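Local structure of uncharacterized protein, DUF633, LMOf2365_1472 (Listeria monocytogenes str. 4b F2365, 3GNL) at residues G56-A61 / V76-G81; I28-A33 / A48-V53; N80-I85 / A113-V118; L121-N126 / E157-A162. The protein is uncharacterized but probably acts as a tRNA methyltransferase, passing a methyl group from S-adenosylmethionine to N1 of adenine 22. One frame throughout, in Å; residues are numbered along the deposited sequence. Where two conformers were deposited one is given.

Interaction 1. Residues G56-A61 / V76-G81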
loop_
_atom_site.group_PDB
_atom_site.type_symbol
_atom_site.label_atom_id
_atom_site.label_comp_id
_atom_site.label_asym_id
_atom_site.label_seq_id
_atom_site.Cartn_x
_atom_site.Cartn_y
_atom_site.Cartn_z
ATOM N N GLY A 56 12.456 -18.938 -4.499
ATOM C CA GLY A 56 13.412 -18.298 -3.614
ATOM C C GLY A 56 12.652 -17.773 -2.407
ATOM O O GLY A 56 12.863 -18.248 -1.301
ATOM N N PRO A 57 11.706 -16.850 -2.636
ATOM C CA PRO A 57 10.947 -16.318 -1.479
ATOM C C PRO A 57 10.054 -17.333 -0.746
ATOM O O PRO A 57 9.819 -17.224 0.470
ATOM C CB PRO A 57 10.118 -15.206 -2.106
ATOM C CG PRO A 57 10.945 -14.759 -3.326
ATOM C CD PRO A 57 11.441 -16.083 -3.868
ATOM N N PHE A 58 9.519 -18.331 -1.407
ATOM C CA PHE A 58 8.718 -19.327 -0.723
ATOM C C PHE A 58 9.655 -20.055 0.266
ATOM O O PHE A 58 9.327 -20.178 1.461
ATOM C CB PHE A 58 8.094 -20.309 -1.741
ATOM C CG PHE A 58 7.363 -21.461 -1.123
ATOM C CD1 PHE A 58 6.221 -21.266 -0.390
ATOM C CD2 PHE A 58 7.797 -22.773 -1.347
ATOM C CE1 PHE A 58 5.525 -22.292 0.194
ATOM C CE2 PHE A 58 7.101 -23.847 -0.768
ATOM C CZ PHE A 58 5.962 -23.607 0.019
ATOM N N GLN A 59 10.825 -20.497 -0.196
ATOM C CA GLN A 59 11.782 -21.170 0.702
ATOM C C GLN A 59 12.332 -20.345 1.835
ATOM O O GLN A 59 12.448 -20.838 2.965
ATOM C CB GLN A 59 12.936 -21.763 -0.092
ATOM C CG GLN A 59 12.547 -23.122 -0.491
ATOM C CD GLN A 59 12.612 -23.340 -1.922
ATOM O OE1 GLN A 59 13.696 -23.537 -2.485
ATOM N NE2 GLN A 59 11.444 -23.354 -2.556
ATOM N N SER A 60 12.640 -19.084 1.563
ATOM C CA SER A 60 13.138 -18.150 2.562
ATOM C C SER A 60 12.077 -17.967 3.651
ATOM O O SER A 60 12.393 -17.900 4.849
ATOM C CB SER A 60 13.420 -16.816 1.883
ATOM O OG SER A 60 14.687 -16.803 1.239
ATOM N N ALA A 61 10.800 -17.864 3.237
ATOM C CA ALA A 61 9.725 -17.666 4.228
ATOM C C ALA A 61 9.494 -18.921 5.058
ATOM O O ALA A 61 9.327 -18.821 6.289
ATOM C CB ALA A 61 8.433 -17.201 3.568
ATOM N N VAL A 76 2.925 -21.215 5.424
ATOM C CA VAL A 76 3.543 -20.628 4.249
ATOM C C VAL A 76 2.997 -21.343 3.038
ATOM O O VAL A 76 3.070 -22.579 2.938
ATOM C CB VAL A 76 5.071 -20.696 4.294
ATOM C CG1 VAL A 76 5.704 -20.004 3.061
ATOM C CG2 VAL A 76 5.580 -20.096 5.610
ATOM N N ARG A 77 2.432 -20.569 2.119
ATOM C CA ARG A 77 1.798 -21.124 0.949
ATOM C C ARG A 77 2.274 -20.493 -0.365
ATOM O O ARG A 77 2.471 -19.269 -0.447
ATOM C CB ARG A 77 0.301 -20.924 1.063
ATOM C CG ARG A 77 -0.315 -21.669 2.253
ATOM C CD ARG A 77 -1.816 -21.491 2.306
ATOM N NE ARG A 77 -2.378 -21.912 3.604
ATOM C CZ ARG A 77 -3.661 -21.795 3.948
ATOM N NH1 ARG A 77 -4.559 -21.222 3.130
ATOM N NH2 ARG A 77 -4.073 -22.209 5.152
ATOM N N LYS A 78 2.470 -21.331 -1.379
ATOM C CA LYS A 78 2.805 -20.883 -2.735
ATOM C C LYS A 78 1.538 -20.644 -3.560
ATOM O O LYS A 78 0.668 -21.519 -3.667
ATOM C CB LYS A 78 3.730 -21.884 -3.422
ATOM C CG LYS A 78 4.134 -21.460 -4.845
ATOM C CD LYS A 78 5.640 -21.532 -5.081
ATOM C CE LYS A 78 6.124 -22.958 -5.348
ATOM N NZ LYS A 78 7.482 -23.022 -5.995
ATOM N N GLY A 79 1.441 -19.446 -4.138
ATOM C CA GLY A 79 0.301 -19.071 -4.941
ATOM C C GLY A 79 0.436 -17.650 -5.459
ATOM O O GLY A 79 1.181 -16.821 -4.890
ATOM N N ASN A 80 -0.291 -17.378 -6.540
ATOM C CA ASN A 80 -0.397 -16.048 -7.109
ATOM C C ASN A 80 -1.436 -15.209 -6.361
ATOM O O ASN A 80 -2.615 -15.533 -6.322
ATOM C CB ASN A 80 -0.794 -16.197 -8.576
ATOM C CG ASN A 80 -0.580 -14.923 -9.372
ATOM O OD1 ASN A 80 0.139 -14.014 -8.946
ATOM N ND2 ASN A 80 -1.211 -14.857 -10.552
ATOM N N GLY A 81 -1.003 -14.132 -5.715
ATOM C CA GLY A 81 -1.964 -13.218 -5.110
ATOM C C GLY A 81 -2.805 -13.843 -4.006
ATOM O O GLY A 81 -2.265 -14.486 -3.116
#
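Phe-58 and Val-76 form the apolar centre of this contact, in which the first turns of helix 55-67 lie against the end of strand 74-78. The ring atom CE1 of Phe-58 comes within 3.7 Å of Val-76 CG1. That same methyl also meets Ala-61 CB at 3.9 Å, so it sits between two side chains one helical turn apart. Val-76 has CG1 anti to its backbone N (chi1 -177°), which carries this branch in under the helix, while CG2 runs beside the carbonyl of Ala-61. Gln-62 and Val-65, further along the same helix, also touch the valine.

A CH-pi contact adds to the packing. Lys-78 CB stands over one face of the Phe-58 ring, 4.1 Å from the centroid and displaced toward the rim. The ring also passes close to the strand backbone, with CE1 3.6 Å from Lys-78 N.

The polar ends are held outside the two segments. The lysine chain bends at its second and third torsions, and its NZ forms a salt bridge with Asp-55, just before the helix segment. Arg-77 points to the other side of the strand, where its guanidinium makes salt bridges with Asp-75 and Asp-89.

The short axes of helix 56-61 and strand 76-78 run nearly antiparallel, at 167°, and approach to 8.6 Å. This is the helix-on-sheet packing of a beta-alpha-beta unit, strand 45-52, helix 55-67 and strand 74-78, at one edge of a Rossmann-like methyltransferase fold.

Interaction 2. Residues I28-A33 / A48-V53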
loop_
_atom_site.group_PDB
_atom_site.type_symbol
_atom_site.label_atom_id
_atom_site.label_comp_id
_atom_site.label_asym_id
_atom_site.label_seq_id
_atom_site.Cartn_x
_atom_site.Cartn_y
_atom_site.Cartn_z
ATOM N N ILE A 28 0.475 -11.193 1.786
ATOM C CA ILE A 28 0.630 -11.569 0.388
ATOM C C ILE A 28 1.960 -11.101 -0.157
ATOM O O ILE A 28 2.251 -9.893 -0.116
ATOM C CB ILE A 28 -0.490 -10.960 -0.407
ATOM C CG1 ILE A 28 -1.820 -11.277 0.277
ATOM C CG2 ILE A 28 -0.400 -11.431 -1.865
ATOM C CD1 ILE A 28 -2.202 -12.850 0.337
ATOM N N GLY A 29 2.759 -11.998 -0.715
ATOM C CA GLY A 29 4.118 -11.609 -1.093
ATOM C C GLY A 29 4.947 -11.228 0.108
ATOM O O GLY A 29 5.710 -10.228 0.105
ATOM N N SER A 30 4.840 -12.031 1.157
ATOM C CA SER A 30 5.483 -11.700 2.435
ATOM C C SER A 30 6.993 -11.592 2.302
ATOM O O SER A 30 7.644 -12.434 1.648
ATOM C CB SER A 30 5.173 -12.843 3.396
ATOM O OG SER A 30 5.603 -12.502 4.695
ATOM N N ASP A 31 7.569 -10.577 2.928
ATOM C CA ASP A 31 9.002 -10.407 2.938
ATOM C C ASP A 31 9.608 -11.356 3.970
ATOM O O ASP A 31 9.662 -10.993 5.149
ATOM C CB ASP A 31 9.303 -8.938 3.280
ATOM C CG ASP A 31 10.764 -8.595 3.135
ATOM O OD1 ASP A 31 11.601 -9.512 2.930
ATOM O OD2 ASP A 31 11.082 -7.391 3.258
ATOM N N HIS A 32 10.060 -12.553 3.557
ATOM C CA HIS A 32 10.619 -13.560 4.477
ATOM C C HIS A 32 9.722 -13.982 5.654
ATOM O O HIS A 32 10.206 -14.632 6.586
ATOM C CB HIS A 32 11.978 -13.150 5.005
ATOM C CG HIS A 32 13.047 -13.047 3.951
ATOM N ND1 HIS A 32 13.049 -12.064 2.986
ATOM C CD2 HIS A 32 14.160 -13.785 3.741
ATOM C CE1 HIS A 32 14.109 -12.220 2.202
ATOM N NE2 HIS A 32 14.807 -13.246 2.651
ATOM N N ALA A 33 8.417 -13.690 5.576
ATOM C CA ALA A 33 7.503 -13.925 6.690
ATOM C C ALA A 33 7.955 -13.151 7.935
ATOM O O ALA A 33 7.523 -13.536 9.035
ATOM C CB ALA A 33 7.399 -15.432 6.984
ATOM N N ALA A 48 -1.280 -16.686 10.857
ATOM C CA ALA A 48 -0.946 -16.015 9.601
ATOM C C ALA A 48 -0.777 -16.988 8.458
ATOM O O ALA A 48 -0.227 -18.077 8.641
ATOM C CB ALA A 48 0.313 -15.219 9.747
ATOM N N ILE A 49 -1.195 -16.575 7.272
ATOM C CA ILE A 49 -0.758 -17.164 5.996
ATOM C C ILE A 49 0.337 -16.249 5.450
ATOM O O ILE A 49 0.138 -15.023 5.387
ATOM C CB ILE A 49 -1.908 -17.203 4.979
ATOM C CG1 ILE A 49 -3.064 -18.097 5.505
ATOM C CG2 ILE A 49 -1.416 -17.657 3.611
ATOM C CD1 ILE A 49 -4.396 -17.919 4.716
ATOM N N ALA A 50 1.481 -16.816 5.103
ATOM C CA ALA A 50 2.491 -16.077 4.355
ATOM C C ALA A 50 2.478 -16.567 2.915
ATOM O O ALA A 50 2.888 -17.702 2.635
ATOM C CB ALA A 50 3.844 -16.242 4.999
ATOM N N GLY A 51 1.998 -15.724 1.995
ATOM C CA GLY A 51 1.905 -16.117 0.574
ATOM C C GLY A 51 3.146 -15.771 -0.218
ATOM O O GLY A 51 3.770 -14.753 0.009
ATOM N N GLU A 52 3.564 -16.623 -1.155
ATOM C CA GLU A 52 4.685 -16.333 -2.023
ATOM C C GLU A 52 4.351 -16.888 -3.383
ATOM O O GLU A 52 3.639 -17.877 -3.465
ATOM C CB GLU A 52 6.002 -16.957 -1.526
ATOM C CG GLU A 52 6.338 -16.598 -0.073
ATOM C CD GLU A 52 6.767 -15.183 0.078
ATOM O OE1 GLU A 52 6.951 -14.474 -0.925
ATOM O OE2 GLU A 52 6.915 -14.761 1.257
ATOM N N VAL A 53 4.847 -16.251 -4.453
ATOM C CA VAL A 53 4.528 -16.736 -5.796
ATOM C C VAL A 53 5.627 -17.596 -6.432
ATOM O O VAL A 53 5.317 -18.461 -7.248
ATOM C CB VAL A 53 3.951 -15.607 -6.697
ATOM C CG1 VAL A 53 5.015 -14.577 -6.999
ATOM C CG2 VAL A 53 3.397 -16.177 -8.000
#
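The carboxylate of Glu-52 packs against Ser-30 with neighbours on both sides of its plane: Pro-57 and Ala-61 of helix 55-67 lie on one side, and Ser-30 CB is off the other, 3.4 Å from OE2. Ser-30 O also approaches Glu-52 OE2, at a doubtful 2.5 Å. A second flat group stands farther along the loop: His-32 ND1 donates to Asp-31 OD1 at 2.9 Å, with the acceptor close to the imidazole plane, and the ring of Tyr-34 meets the imidazole with its plane nearly parallel.

The setting is consistent with the S-adenosylmethionine site of a class I methyltransferase. Residues 28-33 make the glycine-containing loop that follows the first strand, and Glu-52 ends the neighbouring strand 45-52. In that class these two places commonly line the cofactor pocket, and a similar role here is probable.

The backbones meet where strand 23-28 gives way to the loop. Gly-29, at positive phi, lets the chain turn beside Gly-51, and Ser-30 N then donates to Gly-51 O at 3.1 Å, with a nearly linear approach to the carbonyl (166°). This bond ties the loop to the strand just before the glutamate.

Small side chains meet beside this bond. With chi1 at -172°, Ser-30 OG swings away from the serine's own N and binds Asp-27 OD2. Ala-33, at the N-cap of helix 34-41, closes in beside the serine, and the methyl of Ala-50 meets both, 4.0 Å from Ser-30 CB and 4.2 Å from Ala-33 CB.

Interaction 3. Residues N80-I85 / A113-V118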
loop_
_atom_site.group_PDB
_atom_site.type_symbol
_atom_site.label_atom_id
_atom_site.label_comp_id
_atom_site.label_asym_id
_atom_site.label_seq_id
_atom_site.Cartn_x
_atom_site.Cartn_y
_atom_site.Cartn_z
ATOM N N ASN A 80 -0.291 -17.378 -6.540
ATOM C CA ASN A 80 -0.397 -16.048 -7.109
ATOM C C ASN A 80 -1.436 -15.209 -6.361
ATOM O O ASN A 80 -2.615 -15.533 -6.322
ATOM C CB ASN A 80 -0.794 -16.197 -8.576
ATOM C CG ASN A 80 -0.580 -14.923 -9.372
ATOM O OD1 ASN A 80 0.139 -14.014 -8.946
ATOM N ND2 ASN A 80 -1.211 -14.857 -10.552
ATOM N N GLY A 81 -1.003 -14.132 -5.715
ATOM C CA GLY A 81 -1.964 -13.218 -5.110
ATOM C C GLY A 81 -2.805 -13.843 -4.006
ATOM O O GLY A 81 -2.265 -14.486 -3.116
ATOM N N LEU A 82 -4.113 -13.635 -4.055
ATOM C CA LEU A 82 -5.021 -14.170 -3.020
ATOM C C LEU A 82 -5.405 -15.652 -3.211
ATOM O O LEU A 82 -6.234 -16.126 -2.436
ATOM C CB LEU A 82 -6.269 -13.309 -2.821
ATOM C CG LEU A 82 -6.064 -11.793 -2.612
ATOM C CD1 LEU A 82 -7.339 -11.081 -2.268
ATOM C CD2 LEU A 82 -4.960 -11.529 -1.557
ATOM N N ALA A 83 -4.787 -16.326 -4.188
ATOM C CA ALA A 83 -4.948 -17.797 -4.422
ATOM C C ALA A 83 -4.499 -18.588 -3.182
ATOM O O ALA A 83 -4.866 -19.760 -3.006
ATOM C CB ALA A 83 -4.174 -18.247 -5.638
ATOM N N VAL A 84 -3.735 -17.950 -2.304
ATOM C CA VAL A 84 -3.255 -18.646 -1.118
ATOM C C VAL A 84 -4.280 -18.626 0.012
ATOM O O VAL A 84 -4.085 -19.291 1.026
ATOM C CB VAL A 84 -1.880 -18.110 -0.628
ATOM C CG1 VAL A 84 -0.794 -18.288 -1.695
ATOM C CG2 VAL A 84 -2.005 -16.620 -0.098
ATOM N N ILE A 85 -5.367 -17.888 -0.152
ATOM C CA ILE A 85 -6.399 -17.763 0.873
ATOM C C ILE A 85 -7.571 -18.672 0.534
ATOM O O ILE A 85 -7.953 -18.805 -0.625
ATOM C CB ILE A 85 -6.928 -16.305 1.005
ATOM C CG1 ILE A 85 -5.847 -15.366 1.533
ATOM C CG2 ILE A 85 -8.129 -16.226 1.938
ATOM C CD1 ILE A 85 -6.348 -13.928 1.630
ATOM N N ALA A 113 -13.188 -12.593 -4.647
ATOM C CA ALA A 113 -13.941 -13.612 -3.900
ATOM C C ALA A 113 -13.324 -13.839 -2.525
ATOM O O ALA A 113 -14.027 -14.071 -1.519
ATOM C CB ALA A 113 -13.962 -14.902 -4.689
ATOM N N LYS A 114 -12.002 -13.745 -2.481
ATOM C CA LYS A 114 -11.264 -14.037 -1.274
ATOM C C LYS A 114 -11.384 -12.943 -0.232
ATOM O O LYS A 114 -10.915 -13.095 0.885
ATOM C CB LYS A 114 -9.811 -14.345 -1.622
ATOM C CG LYS A 114 -9.639 -15.447 -2.654
ATOM C CD LYS A 114 -10.279 -16.765 -2.123
ATOM C CE LYS A 114 -9.893 -17.977 -2.955
ATOM N NZ LYS A 114 -8.411 -18.108 -3.245
ATOM N N LEU A 115 -12.024 -11.830 -0.594
ATOM C CA LEU A 115 -12.282 -10.755 0.349
ATOM C C LEU A 115 -13.503 -11.012 1.251
ATOM O O LEU A 115 -13.752 -10.265 2.172
ATOM C CB LEU A 115 -12.427 -9.410 -0.377
ATOM C CG LEU A 115 -11.188 -8.929 -1.124
ATOM C CD1 LEU A 115 -11.532 -7.690 -1.958
ATOM C CD2 LEU A 115 -10.087 -8.664 -0.113
ATOM N N ALA A 116 -14.239 -12.086 0.970
ATOM C CA ALA A 116 -15.375 -12.514 1.805
ATOM C C ALA A 116 -14.970 -12.643 3.282
ATOM O O ALA A 116 -14.033 -13.371 3.620
ATOM C CB ALA A 116 -15.940 -13.834 1.281
ATOM N N GLY A 117 -15.645 -11.902 4.142
ATOM C CA GLY A 117 -15.375 -11.939 5.555
ATOM C C GLY A 117 -14.189 -11.150 6.084
ATOM O O GLY A 117 -14.080 -10.941 7.291
ATOM N N VAL A 118 -13.326 -10.665 5.171
ATOM C CA VAL A 118 -12.168 -9.835 5.560
ATOM C C VAL A 118 -12.623 -8.442 6.019
ATOM O O VAL A 118 -13.468 -7.817 5.343
ATOM C CB VAL A 118 -11.152 -9.721 4.392
ATOM C CG1 VAL A 118 -10.009 -8.794 4.772
ATOM C CG2 VAL A 118 -10.613 -11.100 4.025
#
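Lys-114 NZ is held by two backbone carbonyls of the facing loop, donating to Ile-85 O at 2.7 Å and to Leu-82 O at 3.1 Å. The two bonds differ in geometry. Ile-85 O receives the ammonium in its carbonyl plane at a C=O...N angle of 158°, whereas at Leu-82 O the angle is 124° and the donor is tilted 31° from the plane. Leu-82 O is shared as well: Ile-85 N, three residues on, reaches it from the opposite face, so this oxygen both closes the local turn and receives the lysine.

The lysine gets there by bending at its second and fourth torsions, which folds the chain along the loop. Its CG lies 3.5 Å from Leu-82 O, and Lys-114 CB packs at 3.9 Å on Leu-82 CB, the two side chains running past one another head to tail. Glu-86 also touches the lysine.

Residues 80-85 belong to the crossing from edge strand 74-78 to strand 93-99 that links the two wings of the parallel alpha/beta sheet. Two successive turns, Ala-83 N to Asn-80 O and Ile-85 N to Leu-82 O, coil the connection over strand 23-28, where Leu-82 and Val-84 rest on Ile-28 and Ile-85 on Ala-26. Residues 113-118 follow helix 101-110 as a short 3-10 segment and then a type II turn, with Gly-117 at positive phi, leading into strand 120-125. Beyond the lysine the apolar contact continues with Leu-82 CD1 4.2 Å from Leu-115 CD2, and Ile-94 of strand 93-99 touches both Ile-85 and Leu-115.

Interaction 4. Residues L121-N126 / E157-A162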
loop_
_atom_site.group_PDB
_atom_site.type_symbol
_atom_site.label_atom_id
_atom_site.label_comp_id
_atom_site.label_asym_id
_atom_site.label_seq_id
_atom_site.Cartn_x
_atom_site.Cartn_y
_atom_site.Cartn_z
ATOM N N LEU A 121 -7.773 -4.230 5.402
ATOM C CA LEU A 121 -6.658 -4.374 4.449
ATOM C C LEU A 121 -5.614 -3.377 4.888
ATOM O O LEU A 121 -5.923 -2.231 5.226
ATOM C CB LEU A 121 -7.050 -4.049 2.988
ATOM C CG LEU A 121 -8.222 -4.790 2.369
ATOM C CD1 LEU A 121 -8.660 -4.204 0.992
ATOM C CD2 LEU A 121 -7.852 -6.257 2.229
ATOM N N ILE A 122 -4.361 -3.823 4.885
ATOM C CA ILE A 122 -3.233 -2.920 5.142
ATOM C C ILE A 122 -2.336 -2.970 3.896
ATOM O O ILE A 122 -1.746 -4.042 3.559
ATOM C CB ILE A 122 -2.408 -3.350 6.342
ATOM C CG1 ILE A 122 -3.296 -3.397 7.601
ATOM C CG2 ILE A 122 -1.276 -2.358 6.543
ATOM C CD1 ILE A 122 -2.687 -4.246 8.759
ATOM N N LEU A 123 -2.307 -1.866 3.135
ATOM C CA LEU A 123 -1.659 -1.936 1.804
ATOM C C LEU A 123 -0.508 -0.940 1.798
ATOM O O LEU A 123 -0.621 0.175 2.329
ATOM C CB LEU A 123 -2.670 -1.567 0.700
ATOM C CG LEU A 123 -3.980 -2.320 0.739
ATOM C CD1 LEU A 123 -4.835 -1.801 -0.441
ATOM C CD2 LEU A 123 -3.750 -3.841 0.679
ATOM N N GLN A 124 0.615 -1.359 1.206
ATOM C CA GLN A 124 1.775 -0.480 1.150
ATOM C C GLN A 124 2.295 -0.531 -0.283
ATOM O O GLN A 124 3.140 -1.340 -0.595
ATOM C CB GLN A 124 2.813 -0.887 2.189
ATOM C CG GLN A 124 4.021 0.092 2.259
ATOM C CD GLN A 124 5.086 -0.276 1.257
ATOM O OE1 GLN A 124 5.583 -1.386 1.290
ATOM N NE2 GLN A 124 5.404 0.644 0.331
ATOM N N PRO A 125 1.781 0.362 -1.141
ATOM C CA PRO A 125 2.232 0.386 -2.549
ATOM C C PRO A 125 3.507 1.212 -2.731
ATOM O O PRO A 125 3.670 2.254 -2.095
ATOM C CB PRO A 125 1.087 1.069 -3.270
ATOM C CG PRO A 125 0.542 2.071 -2.228
ATOM C CD PRO A 125 0.696 1.313 -0.893
ATOM N N ASN A 126 4.383 0.716 -3.584
ATOM C CA ASN A 126 5.681 1.350 -3.854
ATOM C C ASN A 126 5.571 2.401 -4.965
ATOM O O ASN A 126 6.521 3.125 -5.208
ATOM C CB ASN A 126 6.694 0.297 -4.266
ATOM C CG ASN A 126 7.200 -0.522 -3.087
ATOM O OD1 ASN A 126 6.983 -0.182 -1.917
ATOM N ND2 ASN A 126 7.865 -1.595 -3.390
ATOM N N GLU A 157 4.184 5.116 1.434
ATOM C CA GLU A 157 2.827 5.349 1.943
ATOM C C GLU A 157 2.188 4.024 2.330
ATOM O O GLU A 157 2.402 2.994 1.659
ATOM C CB GLU A 157 1.962 6.027 0.876
ATOM C CG GLU A 157 2.367 7.479 0.518
ATOM C CD GLU A 157 1.920 7.833 -0.886
ATOM O OE1 GLU A 157 2.392 7.198 -1.883
ATOM O OE2 GLU A 157 1.111 8.745 -0.998
ATOM N N ILE A 158 1.406 4.079 3.412
ATOM C CA ILE A 158 0.655 2.894 3.927
ATOM C C ILE A 158 -0.790 3.345 4.076
ATOM O O ILE A 158 -1.066 4.485 4.456
ATOM C CB ILE A 158 1.212 2.446 5.295
ATOM C CG1 ILE A 158 2.686 2.020 5.102
ATOM C CG2 ILE A 158 0.356 1.282 5.898
ATOM C CD1 ILE A 158 3.428 1.930 6.375
HETATM N N MSE A 159 -1.722 2.478 3.720
HETATM C CA MSE A 159 -3.133 2.811 3.910
HETATM C C MSE A 159 -3.840 1.613 4.540
HETATM O O MSE A 159 -3.540 0.463 4.231
HETATM C CB MSE A 159 -3.805 3.198 2.588
HETATM C CG MSE A 159 -3.958 2.123 1.572
HETATM SE SE MSE A 159 -4.859 2.898 -0.034
HETATM C CE MSE A 159 -3.283 3.787 -0.748
ATOM N N VAL A 160 -4.808 1.910 5.398
ATOM C CA VAL A 160 -5.559 0.842 6.059
ATOM C C VAL A 160 -6.993 1.040 5.686
ATOM O O VAL A 160 -7.474 2.189 5.725
ATOM C CB VAL A 160 -5.390 0.938 7.558
ATOM C CG1 VAL A 160 -6.174 -0.215 8.246
ATOM C CG2 VAL A 160 -3.886 0.925 7.936
ATOM N N LEU A 161 -7.651 -0.030 5.255
ATOM C CA LEU A 161 -9.029 0.072 4.756
ATOM C C LEU A 161 -9.954 -0.861 5.493
ATOM O O LEU A 161 -9.514 -1.886 6.015
ATOM C CB LEU A 161 -9.091 -0.277 3.275
ATOM C CG LEU A 161 -8.245 0.668 2.392
ATOM C CD1 LEU A 161 -6.903 0.040 2.241
ATOM C CD2 LEU A 161 -8.827 0.896 1.048
ATOM N N ALA A 162 -11.256 -0.591 5.418
ATOM C CA ALA A 162 -12.270 -1.487 6.008
ATOM C C ALA A 162 -13.498 -1.439 5.087
ATOM O O ALA A 162 -13.749 -0.398 4.460
ATOM C CB ALA A 162 -12.619 -1.029 7.395
HETATM O O HOH W 1 4.371 4.618 -1.529
#
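Leu-123 and Leu-161 interlock on one face of the paired strands: CD1 of Leu-161 fits between Leu-121 and Leu-123, 4.2 Å from Leu-121 CB and 3.9 Å from Leu-123 CD1. The two side chains that bear these last methyls cross at about a right angle. On the same face, selenomethionine Met-159 lays its CG 4.0 Å from Leu-123 CB and curls at its last torsion, carrying CE toward the ring of Pro-125. Trp-135 and other residues of helix 129-139 cover this side.

On the opposite face Ile-122 is flanked by Ile-158 and Val-160. Ile-122 and Ile-158 point the same way, with their CG2 methyls 4.0 Å apart. Gln-124 CG comes within 3.7 Å of Ile-158 CG1, and helix 10-16, through Val-15, packs over this group.

In the sheet of order 3-2-1-4-5-7-6, strand 154-163 runs antiparallel to its neighbours 120-125 and 141-151, as in class I methyltransferases. Leu-121 with Leu-161 and Leu-123 with Met-159 are hydrogen-bonded pairs; Leu-123 N to Met-159 O is nearly straight, at 173°. Gln-124 OE1 accepts from Arg-11. Buried Glu-157 O, without a polar partner in the model, is packed against by Gln-124 CG at 3.4 Å and Pro-125 CD at 3.5 Å. A water accepts from Glu-157 N and donates to Glu-157 OE1; its distance to Pro-125 O is unusually short.

In the fold
From the N terminus, interaction 2 comes first: after strand 23-28 and helix 34-41 the chain returns as strand 45-52 and closes a loop on residues 28-33. Interaction 1 closes the next, through helix 55-67 to strand 74-78, and touches interaction 2 because that strand pairs with 45-52. Interaction 3 opens on Asn-80 and Gly-81, where interaction 1 ends, and spans strand 93-99 and helix 101-110. Interaction 4 begins after it and takes in helix 129-139 and strand 141-151. The four follow in series, none nesting or crossing. Residues 80-85 rest against interaction 2, and Leu-115 meets Leu-121, so interaction 3 joins the region of strands 23-28 and 74-78 to strand 120-125, where interaction 4 starts.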